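Local structure of intracellular exo-alpha-(1->5)-L-arabinofuranosidase (Bifidobacterium longum, 2Y2W) at residues P55-P60 / K397-V402; Q94-L99 / G423-Q428; V100-V105 / T429-F434; L439-Q444 / V469-E474. The protein cleaves terminal alpha-(1->5)-linked arabinofuranosyl residues from arabinans and also acts on arabinoxylan, contributing to plant cell wall degradation. All blocks are in the same frame, centred on the assembly; numbering follows the deposited sequence.

In the fold
Contacts 1 and 4 reach the beta-sandwich sheet, about 11 Å apart between centres; contacts 2 and 3 join helix 94-103, after the first strand of the (beta/alpha)8 barrel, to the chain after the eighth. The latter two, with centres about 11 Å apart, use successive halves of that helix, which meets strand 425-427 and then the start of helix 431-440. Helix 431-440 runs on into contact 4, centred about 17 Å from contact 3. Contacts 1 and 2 stand furthest apart, about 31 Å between centres. Along the chain the segments of contacts 1, 2 and 3 alternate, while contact 4 closes afterwards, so the start of the barrel is tied to the chain around its eighth strand.

Contact 1 of 4, residues P55-P60 / K397-V402; sequences PVADVP and KHCDRV
A chi1 of -177° turns CG1 of V56 directly away from its own backbone N and onto the 397-402 turn, while chi1 of 58° holds D400 CG between its backbone N and carbonyl carbon, so that its side chain crosses that of V56 at about a right angle. The meeting point lies at the junction of the (beta/alpha)8 barrel and the beta-sandwich domain. Residues 55-60 include the short strand 57-58 of the sandwich sheet and lead toward the first barrel strand, 65-67; residues 397-402 link helix 382-397 to the eighth, 402-408. V56 CG1 lies 3.3 Å from K397 O and also reaches D400 OD1 at 3.5 Å. Next along, A57 CB rests 3.6 Å from D400 CA, where the backbones come closest. At the other end C399 SG meets P60 CD at 3.8 Å, and P60 CG lies 3.9 Å from V402 O. Exchanging P60 for an alanine, which lacks CG and CD, would probably open a gap beside C399 SG and let the chain turn more freely just before the barrel. No direct hydrogen bond joins the segments. Instead, R403 bonds through NH1 to both D58 O and C399 O, drawing the two backbones together, and the turn itself is closed by H398 O, which accepts from the backbone N of R401 and of V402. On the outer side a water spans the remaining distance, donating to V56 O at 3.0 Å and weakly to D400 OD2 at 3.4 Å.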
loop_
_atom_site.group_PDB
_atom_site.type_symbol
_atom_site.label_atom_id
_atom_site.label_comp_id
_atom_site.label_asym_id
_atom_site.label_seq_id
_atom_site.Cartn_x
_atom_site.Cartn_y
_atom_site.Cartn_z
ATOM N N PRO D 55 43.985 2.078 -18.382
ATOM C CA PRO D 55 43.463 2.571 -17.110
ATOM C C PRO D 55 42.224 1.820 -16.638
ATOM O O PRO D 55 41.691 0.972 -17.362
ATOM C CB PRO D 55 43.095 4.031 -17.424
ATOM C CG PRO D 55 43.182 4.178 -18.936
ATOM C CD PRO D 55 43.404 2.820 -19.514
ATOM N N VAL D 56 41.784 2.134 -15.423
ATOM C CA VAL D 56 40.530 1.615 -14.889
ATOM C C VAL D 56 39.361 2.305 -15.605
ATOM O O VAL D 56 38.518 1.639 -16.213
ATOM C CB VAL D 56 40.428 1.819 -13.351
ATOM C CG1 VAL D 56 39.145 1.207 -12.806
ATOM C CG2 VAL D 56 41.641 1.222 -12.642
ATOM N N ALA D 57 39.344 3.638 -15.541
ATOM C CA ALA D 57 38.283 4.463 -16.123
ATOM C C ALA D 57 38.622 5.946 -16.005
ATOM O O ALA D 57 39.557 6.323 -15.297
ATOM C CB ALA D 57 36.961 4.190 -15.427
ATOM N N ASP D 58 37.858 6.780 -16.709
ATOM C CA ASP D 58 37.870 8.219 -16.472
ATOM C C ASP D 58 37.200 8.480 -15.127
ATOM O O ASP D 58 36.146 7.908 -14.835
ATOM C CB ASP D 58 37.133 8.966 -17.591
ATOM C CG ASP D 58 35.657 8.597 -17.675
ATOM O OD1 ASP D 58 35.340 7.389 -17.736
ATOM O OD2 ASP D 58 34.813 9.519 -17.682
ATOM N N VAL D 59 37.817 9.320 -14.301
ATOM C CA VAL D 59 37.294 9.578 -12.961
ATOM C C VAL D 59 35.992 10.388 -13.006
ATOM O O VAL D 59 35.976 11.513 -13.517
ATOM C CB VAL D 59 38.350 10.236 -12.022
ATOM C CG1 VAL D 59 39.005 11.443 -12.684
ATOM C CG2 VAL D 59 37.728 10.616 -10.678
ATOM N N PRO D 60 34.892 9.805 -12.485
ATOM C CA PRO D 60 33.619 10.520 -12.414
ATOM C C PRO D 60 33.654 11.613 -11.346
ATOM O O PRO D 60 34.150 11.376 -10.246
ATOM C CB PRO D 60 32.618 9.423 -12.036
ATOM C CG PRO D 60 33.425 8.397 -11.326
ATOM C CD PRO D 60 34.798 8.443 -11.923
ATOM N N LYS D 397 40.189 3.117 -7.526
ATOM C CA LYS D 397 40.647 1.882 -8.173
ATOM C C LYS D 397 39.507 1.094 -8.816
ATOM O O LYS D 397 39.744 0.229 -9.660
ATOM C CB LYS D 397 41.419 1.000 -7.187
ATOM C CG LYS D 397 42.930 1.205 -7.225
ATOM C CD LYS D 397 43.621 0.765 -5.931
ATOM C CE LYS D 397 44.074 -0.690 -5.973
ATOM N NZ LYS D 397 42.941 -1.651 -5.853
ATOM N N HIS D 398 38.275 1.402 -8.415
ATOM C CA HIS D 398 37.094 0.741 -8.969
ATOM C C HIS D 398 36.048 1.736 -9.481
ATOM O O HIS D 398 34.852 1.437 -9.499
ATOM C CB HIS D 398 36.478 -0.213 -7.937
ATOM C CG HIS D 398 37.373 -1.353 -7.559
ATOM N ND1 HIS D 398 37.509 -2.482 -8.338
ATOM C CD2 HIS D 398 38.181 -1.536 -6.487
ATOM C CE1 HIS D 398 38.361 -3.312 -7.762
ATOM N NE2 HIS D 398 38.783 -2.762 -6.637
ATOM N N CYS D 399 36.503 2.909 -9.919
ATOM C CA CYS D 399 35.592 3.940 -10.417
ATOM C C CYS D 399 35.105 3.664 -11.844
ATOM O O CYS D 399 34.526 4.533 -12.491
ATOM C CB CYS D 399 36.204 5.342 -10.281
ATOM S SG CYS D 399 37.452 5.795 -11.506
ATOM N N ASP D 400 35.341 2.445 -12.318
ATOM C CA ASP D 400 34.809 1.984 -13.594
ATOM C C ASP D 400 33.378 1.498 -13.421
ATOM O O ASP D 400 32.576 1.553 -14.357
ATOM C CB ASP D 400 35.684 0.867 -14.184
ATOM C CG ASP D 400 35.815 -0.343 -13.257
ATOM O OD1 ASP D 400 36.042 -0.159 -12.040
ATOM O OD2 ASP D 400 35.701 -1.485 -13.753
ATOM N N ARG D 401 33.070 1.016 -12.221
ATOM C CA ARG D 401 31.739 0.521 -11.904
ATOM C C ARG D 401 31.078 1.381 -10.831
ATOM O O ARG D 401 29.852 1.480 -10.779
ATOM C CB ARG D 401 31.799 -0.944 -11.470
ATOM C CG ARG D 401 30.476 -1.685 -11.589
ATOM C CD ARG D 401 30.042 -1.835 -13.044
ATOM N NE ARG D 401 28.680 -2.352 -13.159
ATOM C CZ ARG D 401 28.358 -3.643 -13.126
ATOM N NH1 ARG D 401 29.298 -4.573 -12.977
ATOM N NH2 ARG D 401 27.088 -4.009 -13.241
ATOM N N VAL D 402 31.895 1.996 -9.981
ATOM C CA VAL D 402 31.407 2.954 -8.995
ATOM C C VAL D 402 31.525 4.360 -9.581
ATOM O O VAL D 402 32.580 4.994 -9.515
ATOM C CB VAL D 402 32.167 2.846 -7.647
ATOM C CG1 VAL D 402 31.628 3.857 -6.638
ATOM C CG2 VAL D 402 32.065 1.433 -7.086
HETATM O O HOH W 1 38.676 -1.247 -15.334
#

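Contact 2 of 4, residues Q94-L99 / G423-Q428; sequences QDVLDL and GPAWRQ
L99 carries the tight part of this contact, its two methyl groups dividing between A425 and R427. CD1 settles 3.9 Å from A425 CB and equally near that residue's carbonyl O. CD2 reaches the R427 guanidinium from above one face, 3.4 Å from NH2 and offset toward the rim of the group. The arginine chain is extended from CG to NE and crosses the leucine at about a right angle, which lays its flat end over the methyl. A salt bridge from R427 NE to E102, one helical turn further on, helps hold the guanidinium in this position, so one arginine serves both an apolar and an ionic partner on the same helix. V96 adds a lighter touch, CG2 to A425 CB at 4.2 Å.

Toward G423 and the exposed P424 the fit loosens. With chi1 at 58°, the D95 carboxylate comes beside the strand, yet OD2 remains 3.8 Å from A425 N and 3.7 Å from G423 O; its strong partner is the neighbouring R93, in a salt bridge, while G423 O accepts from H84. No hydrogen bond spans the two segments.

The helical segment 94-99 and strand 425-427 run 21° apart, with axes 8.5 Å from each other; helix 94-103 itself lies between the first and second strands of the (beta/alpha)8 barrel. The strand pairs antiparallel with 417-419, whose I417 and A419 touch L99 and V96, while L97 packs against helix 149-159. The helix thus fits between this two-stranded sheet and the next barrel helix.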
loop_
_atom_site.group_PDB
_atom_site.type_symbol
_atom_site.label_atom_id
_atom_site.label_comp_id
_atom_site.label_asym_id
_atom_site.label_seq_id
_atom_site.Cartn_x
_atom_site.Cartn_y
_atom_site.Cartn_z
ATOM N N GLN D 94 28.172 31.082 5.674
ATOM C CA GLN D 94 29.173 31.241 4.618
ATOM C C GLN D 94 30.471 30.516 4.944
ATOM O O GLN D 94 31.120 29.983 4.045
ATOM C CB GLN D 94 29.439 32.722 4.315
ATOM C CG GLN D 94 30.183 32.983 2.995
ATOM C CD GLN D 94 29.468 32.412 1.773
ATOM O OE1 GLN D 94 28.330 32.773 1.471
ATOM N NE2 GLN D 94 30.146 31.518 1.061
ATOM N N ASP D 95 30.844 30.490 6.221
ATOM C CA ASP D 95 32.066 29.800 6.642
ATOM C C ASP D 95 32.000 28.303 6.337
ATOM O O ASP D 95 33.009 27.688 5.980
ATOM C CB ASP D 95 32.395 30.065 8.122
ATOM C CG ASP D 95 31.273 29.655 9.078
ATOM O OD1 ASP D 95 30.189 29.228 8.620
ATOM O OD2 ASP D 95 31.486 29.767 10.305
ATOM N N VAL D 96 30.802 27.735 6.465
ATOM C CA VAL D 96 30.556 26.336 6.138
ATOM C C VAL D 96 30.607 26.141 4.624
ATOM O O VAL D 96 31.261 25.212 4.138
ATOM C CB VAL D 96 29.212 25.840 6.741
ATOM C CG1 VAL D 96 28.798 24.496 6.154
ATOM C CG2 VAL D 96 29.323 25.746 8.253
ATOM N N LEU D 97 29.936 27.029 3.891
ATOM C CA LEU D 97 29.974 27.032 2.425
ATOM C C LEU D 97 31.396 27.138 1.868
ATOM O O LEU D 97 31.738 26.447 0.904
ATOM C CB LEU D 97 29.112 28.165 1.860
ATOM C CG LEU D 97 27.626 27.913 1.602
ATOM C CD1 LEU D 97 26.891 29.233 1.414
ATOM C CD2 LEU D 97 27.424 27.007 0.394
ATOM N N ASP D 98 32.213 28.001 2.477
ATOM C CA ASP D 98 33.614 28.169 2.088
ATOM C C ASP D 98 34.399 26.865 2.217
ATOM O O ASP D 98 35.205 26.537 1.345
ATOM C CB ASP D 98 34.286 29.276 2.913
ATOM C CG ASP D 98 33.816 30.676 2.526
ATOM O OD1 ASP D 98 33.275 30.861 1.409
ATOM O OD2 ASP D 98 33.994 31.602 3.347
ATOM N N LEU D 99 34.152 26.126 3.297
ATOM C CA LEU D 99 34.807 24.835 3.521
ATOM C C LEU D 99 34.265 23.715 2.631
ATOM O O LEU D 99 34.964 22.732 2.383
ATOM C CB LEU D 99 34.735 24.425 4.997
ATOM C CG LEU D 99 35.556 25.240 6.005
ATOM C CD1 LEU D 99 35.345 24.717 7.411
ATOM C CD2 LEU D 99 37.039 25.232 5.662
ATOM N N GLY D 423 29.785 30.377 16.323
ATOM C CA GLY D 423 31.240 30.432 16.289
ATOM C C GLY D 423 31.853 29.876 15.020
ATOM O O GLY D 423 31.210 29.877 13.967
ATOM N N PRO D 424 33.102 29.380 15.114
ATOM C CA PRO D 424 33.878 29.006 13.937
ATOM C C PRO D 424 33.478 27.663 13.327
ATOM O O PRO D 424 32.785 26.863 13.960
ATOM C CB PRO D 424 35.303 28.922 14.486
ATOM C CG PRO D 424 35.124 28.479 15.892
ATOM C CD PRO D 424 33.827 29.079 16.364
ATOM N N ALA D 425 33.911 27.446 12.089
ATOM C CA ALA D 425 33.843 26.144 11.450
ATOM C C ALA D 425 35.270 25.693 11.177
ATOM O O ALA D 425 36.116 26.498 10.777
ATOM C CB ALA D 425 33.048 26.219 10.167
ATOM N N TRP D 426 35.541 24.412 11.406
ATOM C CA TRP D 426 36.900 23.890 11.283
ATOM C C TRP D 426 36.957 22.530 10.594
ATOM O O TRP D 426 35.947 21.824 10.496
ATOM C CB TRP D 426 37.593 23.843 12.652
ATOM C CG TRP D 426 36.829 23.109 13.725
ATOM C CD1 TRP D 426 35.879 23.632 14.554
ATOM C CD2 TRP D 426 36.969 21.731 14.097
ATOM N NE1 TRP D 426 35.410 22.665 15.410
ATOM C CE2 TRP D 426 36.064 21.490 15.153
ATOM C CE3 TRP D 426 37.769 20.677 13.639
ATOM C CZ2 TRP D 426 35.936 20.237 15.762
ATOM C CZ3 TRP D 426 37.640 19.429 14.243
ATOM C CH2 TRP D 426 36.726 19.222 15.292
ATOM N N ARG D 427 38.150 22.179 10.115
ATOM C CA ARG D 427 38.375 20.942 9.377
ATOM C C ARG D 427 38.770 19.819 10.322
ATOM O O ARG D 427 39.641 19.992 11.176
ATOM C CB ARG D 427 39.484 21.133 8.339
ATOM C CG ARG D 427 39.276 22.291 7.380
ATOM C CD ARG D 427 40.606 22.755 6.802
ATOM N NE ARG D 427 40.467 23.976 6.011
ATOM C CZ ARG D 427 40.459 25.209 6.513
ATOM N NH1 ARG D 427 40.577 25.409 7.821
ATOM N NH2 ARG D 427 40.327 26.249 5.701
ATOM N N GLN D 428 38.124 18.668 10.163
ATOM C CA GLN D 428 38.516 17.463 10.879
ATOM C C GLN D 428 39.660 16.809 10.124
ATOM O O GLN D 428 40.001 17.236 9.023
ATOM C CB GLN D 428 37.340 16.494 11.017
ATOM C CG GLN D 428 36.228 17.004 11.910
ATOM C CD GLN D 428 35.727 15.952 12.876
ATOM O OE1 GLN D 428 36.492 15.420 13.679
ATOM N NE2 GLN D 428 34.437 15.657 12.814
#

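Contact 3 of 4, residues V100-V105 / T429-F434; sequences VKELGV and TTFYPF
F431 begins the contact, presenting one ring face to L103: the methyl carbon CD1 stands 3.7 Å from the F431 ring centroid and 17° off its normal, a CH-pi contact. The same methyl lies 3.5 Å from F431 O. E102 comes obliquely to the ring, OE2 3.7 Å from F431 CE1, with carboxylate and ring planes 85° apart; that carboxylate is already engaged by R427. Replacing F431 with an alanine would probably strip L103 CD1 of the ring face against it, leaving F434 as its aromatic neighbour, and open a gap beside the stem of E102.

Helix 431-440 then winds one turn to F434, whose chi1 of -167° brings the ring back to the same leucine. L103 CD1 approaches F434 CD1 at 3.5 Å, wedged between the two phenylalanines, and L103 O lies at the ring edge, 3.4 Å from F434 CD1. V105 CG2 adds a looser touch on F434 CE1, just after helix 94-103 ends in a Schellman motif at G104.

With no hydrogen bond between the segments, this buried junction depends on dispersion and shape, and the ring edge beside L103 O probably gives only a weak electrostatic gain.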
loop_
_atom_site.group_PDB
_atom_site.type_symbol
_atom_site.label_atom_id
_atom_site.label_comp_id
_atom_site.label_asym_id
_atom_site.label_seq_id
_atom_site.Cartn_x
_atom_site.Cartn_y
_atom_site.Cartn_z
ATOM N N VAL D 100 33.029 23.861 2.157
ATOM C CA VAL D 100 32.448 22.900 1.213
ATOM C C VAL D 100 33.138 23.037 -0.140
ATOM O O VAL D 100 33.479 22.035 -0.776
ATOM C CB VAL D 100 30.907 23.067 1.073
ATOM C CG1 VAL D 100 30.358 22.230 -0.084
ATOM C CG2 VAL D 100 30.208 22.689 2.373
ATOM N N LYS D 101 33.341 24.285 -0.561
ATOM C CA LYS D 101 34.101 24.604 -1.768
ATOM C C LYS D 101 35.522 24.053 -1.656
ATOM O O LYS D 101 36.004 23.380 -2.567
ATOM C CB LYS D 101 34.122 26.125 -2.000
ATOM C CG LYS D 101 34.917 26.596 -3.226
ATOM C CD LYS D 101 34.152 26.381 -4.528
ATOM C CE LYS D 101 34.925 26.919 -5.728
ATOM N NZ LYS D 101 36.048 26.021 -6.147
ATOM N N GLU D 102 36.172 24.332 -0.526
ATOM C CA GLU D 102 37.529 23.860 -0.256
ATOM C C GLU D 102 37.613 22.333 -0.217
ATOM O O GLU D 102 38.649 21.757 -0.549
ATOM C CB GLU D 102 38.047 24.447 1.060
ATOM C CG GLU D 102 39.559 24.327 1.245
ATOM C CD GLU D 102 40.042 24.868 2.580
ATOM O OE1 GLU D 102 39.651 26.000 2.954
ATOM O OE2 GLU D 102 40.820 24.157 3.250
ATOM N N LEU D 103 36.519 21.691 0.185
ATOM C CA LEU D 103 36.460 20.235 0.254
ATOM C C LEU D 103 36.311 19.590 -1.122
ATOM O O LEU D 103 36.728 18.451 -1.323
ATOM C CB LEU D 103 35.330 19.788 1.188
ATOM C CG LEU D 103 35.226 18.323 1.622
ATOM C CD1 LEU D 103 36.500 17.835 2.306
ATOM C CD2 LEU D 103 34.028 18.141 2.534
ATOM N N GLY D 104 35.718 20.318 -2.065
ATOM C CA GLY D 104 35.577 19.840 -3.440
ATOM C C GLY D 104 34.417 18.885 -3.648
ATOM O O GLY D 104 34.489 17.987 -4.487
ATOM N N VAL D 105 33.347 19.077 -2.880
ATOM C CA VAL D 105 32.113 18.309 -3.044
ATOM C C VAL D 105 31.388 18.785 -4.306
ATOM O O VAL D 105 31.239 19.987 -4.528
ATOM C CB VAL D 105 31.183 18.442 -1.805
ATOM C CG1 VAL D 105 29.948 17.554 -1.949
ATOM C CG2 VAL D 105 31.936 18.097 -0.520
ATOM N N THR D 429 40.246 15.772 10.712
ATOM C CA THR D 429 41.363 15.065 10.087
ATOM C C THR D 429 40.956 14.419 8.763
ATOM O O THR D 429 41.776 14.302 7.854
ATOM C CB THR D 429 41.966 13.996 11.025
ATOM O OG1 THR D 429 40.992 12.980 11.295
ATOM C CG2 THR D 429 42.417 14.625 12.338
ATOM N N THR D 430 39.689 14.016 8.664
ATOM C CA THR D 430 39.150 13.358 7.471
ATOM C C THR D 430 38.893 14.323 6.313
ATOM O O THR D 430 38.637 13.892 5.187
ATOM C CB THR D 430 37.835 12.610 7.781
ATOM O OG1 THR D 430 36.905 13.515 8.389
ATOM C CG2 THR D 430 38.084 11.439 8.719
ATOM N N PHE D 431 38.955 15.622 6.602
ATOM C CA PHE D 431 38.799 16.680 5.599
ATOM C C PHE D 431 39.902 16.648 4.543
ATOM O O PHE D 431 39.633 16.766 3.345
ATOM C CB PHE D 431 38.790 18.047 6.297
ATOM C CG PHE D 431 38.485 19.204 5.388
ATOM C CD1 PHE D 431 39.488 19.795 4.625
ATOM C CD2 PHE D 431 37.196 19.720 5.316
ATOM C CE1 PHE D 431 39.208 20.873 3.790
ATOM C CE2 PHE D 431 36.903 20.801 4.483
ATOM C CZ PHE D 431 37.912 21.377 3.721
ATOM N N TYR D 432 41.137 16.480 5.001
ATOM C CA TYR D 432 42.328 16.652 4.167
ATOM C C TYR D 432 42.562 15.579 3.089
ATOM O O TYR D 432 42.996 15.918 1.989
ATOM C CB TYR D 432 43.572 16.843 5.047
ATOM C CG TYR D 432 43.459 18.006 6.016
ATOM C CD1 TYR D 432 43.683 19.317 5.594
ATOM C CD2 TYR D 432 43.124 17.795 7.356
ATOM C CE1 TYR D 432 43.580 20.390 6.481
ATOM C CE2 TYR D 432 43.016 18.863 8.250
ATOM C CZ TYR D 432 43.246 20.157 7.805
ATOM O OH TYR D 432 43.147 21.219 8.682
ATOM N N PRO D 433 42.288 14.290 3.392
ATOM C CA PRO D 433 42.417 13.291 2.326
ATOM C C PRO D 433 41.347 13.423 1.246
ATOM O O PRO D 433 41.601 13.084 0.085
ATOM C CB PRO D 433 42.259 11.954 3.063
ATOM C CG PRO D 433 42.524 12.258 4.481
ATOM C CD PRO D 433 42.024 13.648 4.691
ATOM N N PHE D 434 40.166 13.907 1.630
ATOM C CA PHE D 434 39.063 14.099 0.688
ATOM C C PHE D 434 39.336 15.273 -0.249
ATOM O O PHE D 434 39.221 15.135 -1.468
ATOM C CB PHE D 434 37.734 14.295 1.429
ATOM C CG PHE D 434 36.525 14.190 0.539
ATOM C CD1 PHE D 434 36.030 15.309 -0.126
ATOM C CD2 PHE D 434 35.883 12.969 0.361
ATOM C CE1 PHE D 434 34.914 15.217 -0.951
ATOM C CE2 PHE D 434 34.764 12.864 -0.464
ATOM C CZ PHE D 434 34.278 13.990 -1.121
#

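Contact 4 of 4, residues L439-Q444 / V469-E474; sequences LHARGQ and VVTWDE
Q444 and W472 form an antiparallel hydrogen-bonded pair where strands 444-456 and 462-473 meet in the sheet of the beta-sandwich domain. Q444 N gives a nearly straight bond to W472 O (2.9 Å, 173°), approaching from above the carbonyl plane, whereas W472 N reaches Q444 O within the carbonyl plane, also at 2.9 Å. T471 CA adds a CA-H...O contact to Q444 O at 3.2 Å.

Just outside the pair, G443 crosses close to the other strand, its CA 3.7 Å from W472 O; at its positive phi of 83° a CB would run into that carbonyl. T471, with OG1 between its backbone N and carbonyl carbon, sets the hydroxyl 3.4 Å from A441 CA and CG2 against A441 CB. A441 centres an inverse gamma turn that swings the chain from the end of helix 431-440 into the sheet, the touching parts running 86° apart.

Further out, R442 NH1 bonds back to A438 O and D473 OD1 takes Q475 N, while V59, just after strand 57-58, makes a backbone hydrogen bond with G443. Inside the bend, a water donates to H440 O at 3.2 Å and to R442 O at 2.6 Å.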
loop_
_atom_site.group_PDB
_atom_site.type_symbol
_atom_site.label_atom_id
_atom_site.label_comp_id
_atom_site.label_asym_id
_atom_site.label_seq_id
_atom_site.Cartn_x
_atom_site.Cartn_y
_atom_site.Cartn_z
ATOM N N LEU D 439 40.148 17.628 -5.512
ATOM C CA LEU D 439 40.678 18.751 -6.289
ATOM C C LEU D 439 41.748 18.391 -7.328
ATOM O O LEU D 439 42.071 19.216 -8.186
ATOM C CB LEU D 439 41.192 19.864 -5.361
ATOM C CG LEU D 439 40.157 20.760 -4.666
ATOM C CD1 LEU D 439 40.819 21.607 -3.588
ATOM C CD2 LEU D 439 39.409 21.649 -5.658
ATOM N N HIS D 440 42.288 17.174 -7.265
ATOM C CA HIS D 440 43.412 16.806 -8.135
ATOM C C HIS D 440 43.300 15.467 -8.874
ATOM O O HIS D 440 43.985 15.256 -9.877
ATOM C CB HIS D 440 44.732 16.891 -7.364
ATOM C CG HIS D 440 45.020 18.257 -6.825
ATOM N ND1 HIS D 440 45.522 19.273 -7.607
ATOM C CD2 HIS D 440 44.858 18.779 -5.586
ATOM C CE1 HIS D 440 45.666 20.361 -6.872
ATOM N NE2 HIS D 440 45.271 20.087 -5.641
ATOM N N ALA D 441 42.445 14.569 -8.390
ATOM C CA ALA D 441 42.220 13.300 -9.076
ATOM C C ALA D 441 41.404 13.522 -10.348
ATOM O O ALA D 441 40.177 13.400 -10.346
ATOM C CB ALA D 441 41.544 12.290 -8.156
ATOM N N ARG D 442 42.103 13.863 -11.427
ATOM C CA ARG D 442 41.472 14.174 -12.708
ATOM C C ARG D 442 41.944 13.238 -13.818
ATOM O O ARG D 442 42.990 12.594 -13.698
ATOM C CB ARG D 442 41.749 15.629 -13.104
ATOM C CG ARG D 442 41.138 16.684 -12.184
ATOM C CD ARG D 442 39.612 16.718 -12.277
ATOM N NE ARG D 442 39.067 18.019 -11.888
ATOM C CZ ARG D 442 38.797 18.390 -10.638
ATOM N NH1 ARG D 442 39.020 17.565 -9.623
ATOM N NH2 ARG D 442 38.302 19.598 -10.403
ATOM N N GLY D 443 41.160 13.170 -14.892
ATOM C CA GLY D 443 41.518 12.395 -16.076
ATOM C C GLY D 443 41.185 10.922 -15.957
ATOM O O GLY D 443 40.023 10.552 -15.779
ATOM N N GLN D 444 42.216 10.084 -16.061
ATOM C CA GLN D 444 42.062 8.631 -16.003
ATOM C C GLN D 444 42.605 8.066 -14.689
ATOM O O GLN D 444 43.556 8.604 -14.116
ATOM C CB GLN D 444 42.773 7.967 -17.188
ATOM C CG GLN D 444 42.178 8.283 -18.561
ATOM C CD GLN D 444 41.031 7.360 -18.955
ATOM O OE1 GLN D 444 40.720 6.390 -18.261
ATOM N NE2 GLN D 444 40.399 7.659 -20.084
ATOM N N VAL D 469 46.672 4.610 -5.552
ATOM C CA VAL D 469 46.081 4.930 -6.864
ATOM C C VAL D 469 46.873 5.993 -7.612
ATOM O O VAL D 469 47.505 6.856 -7.002
ATOM C CB VAL D 469 44.625 5.465 -6.774
ATOM C CG1 VAL D 469 43.633 4.336 -6.742
ATOM C CG2 VAL D 469 44.442 6.420 -5.593
ATOM N N VAL D 470 46.809 5.936 -8.940
ATOM C CA VAL D 470 47.401 6.965 -9.790
ATOM C C VAL D 470 46.335 7.553 -10.715
ATOM O O VAL D 470 45.678 6.824 -11.460
ATOM C CB VAL D 470 48.581 6.414 -10.635
ATOM C CG1 VAL D 470 49.171 7.506 -11.523
ATOM C CG2 VAL D 470 49.663 5.825 -9.738
ATOM N N THR D 471 46.160 8.871 -10.644
ATOM C CA THR D 471 45.290 9.584 -11.578
ATOM C C THR D 471 46.127 10.456 -12.509
ATOM O O THR D 471 47.074 11.118 -12.072
ATOM C CB THR D 471 44.212 10.428 -10.863
ATOM O OG1 THR D 471 44.803 11.157 -9.781
ATOM C CG2 THR D 471 43.108 9.535 -10.324
ATOM N N TRP D 472 45.768 10.447 -13.791
ATOM C CA TRP D 472 46.590 11.062 -14.831
ATOM C C TRP D 472 45.760 11.674 -15.956
ATOM O O TRP D 472 44.919 11.003 -16.562
ATOM C CB TRP D 472 47.571 10.020 -15.386
ATOM C CG TRP D 472 48.381 10.460 -16.573
ATOM C CD1 TRP D 472 48.262 10.007 -17.856
ATOM C CD2 TRP D 472 49.442 11.424 -16.585
ATOM N NE1 TRP D 472 49.176 10.631 -18.667
ATOM C CE2 TRP D 472 49.914 11.506 -17.914
ATOM C CE3 TRP D 472 50.037 12.227 -15.604
ATOM C CZ2 TRP D 472 50.957 12.360 -18.290
ATOM C CZ3 TRP D 472 51.073 13.078 -15.978
ATOM C CH2 TRP D 472 51.521 13.135 -17.311
ATOM N N ASP D 473 46.009 12.956 -16.219
ATOM C CA ASP D 473 45.406 13.668 -17.344
ATOM C C ASP D 473 46.429 13.759 -18.476
ATOM O O ASP D 473 47.481 14.390 -18.326
ATOM C CB ASP D 473 44.947 15.068 -16.911
ATOM C CG ASP D 473 43.895 15.665 -17.836
ATOM O OD1 ASP D 473 44.113 15.699 -19.066
ATOM O OD2 ASP D 473 42.849 16.119 -17.324
ATOM N N GLU D 474 46.113 13.119 -19.601
ATOM C CA GLU D 474 47.009 13.056 -20.759
ATOM C C GLU D 474 47.112 14.398 -21.496
ATOM O O GLU D 474 48.007 14.592 -22.325
ATOM C CB GLU D 474 46.547 11.952 -21.719
ATOM C CG GLU D 474 47.641 11.399 -22.630
ATOM C CD GLU D 474 47.117 10.418 -23.673
ATOM O OE1 GLU D 474 46.134 9.696 -23.392
ATOM O OE2 GLU D 474 47.696 10.364 -24.779
HETATM O O HOH W 2 45.014 13.461 -12.295
#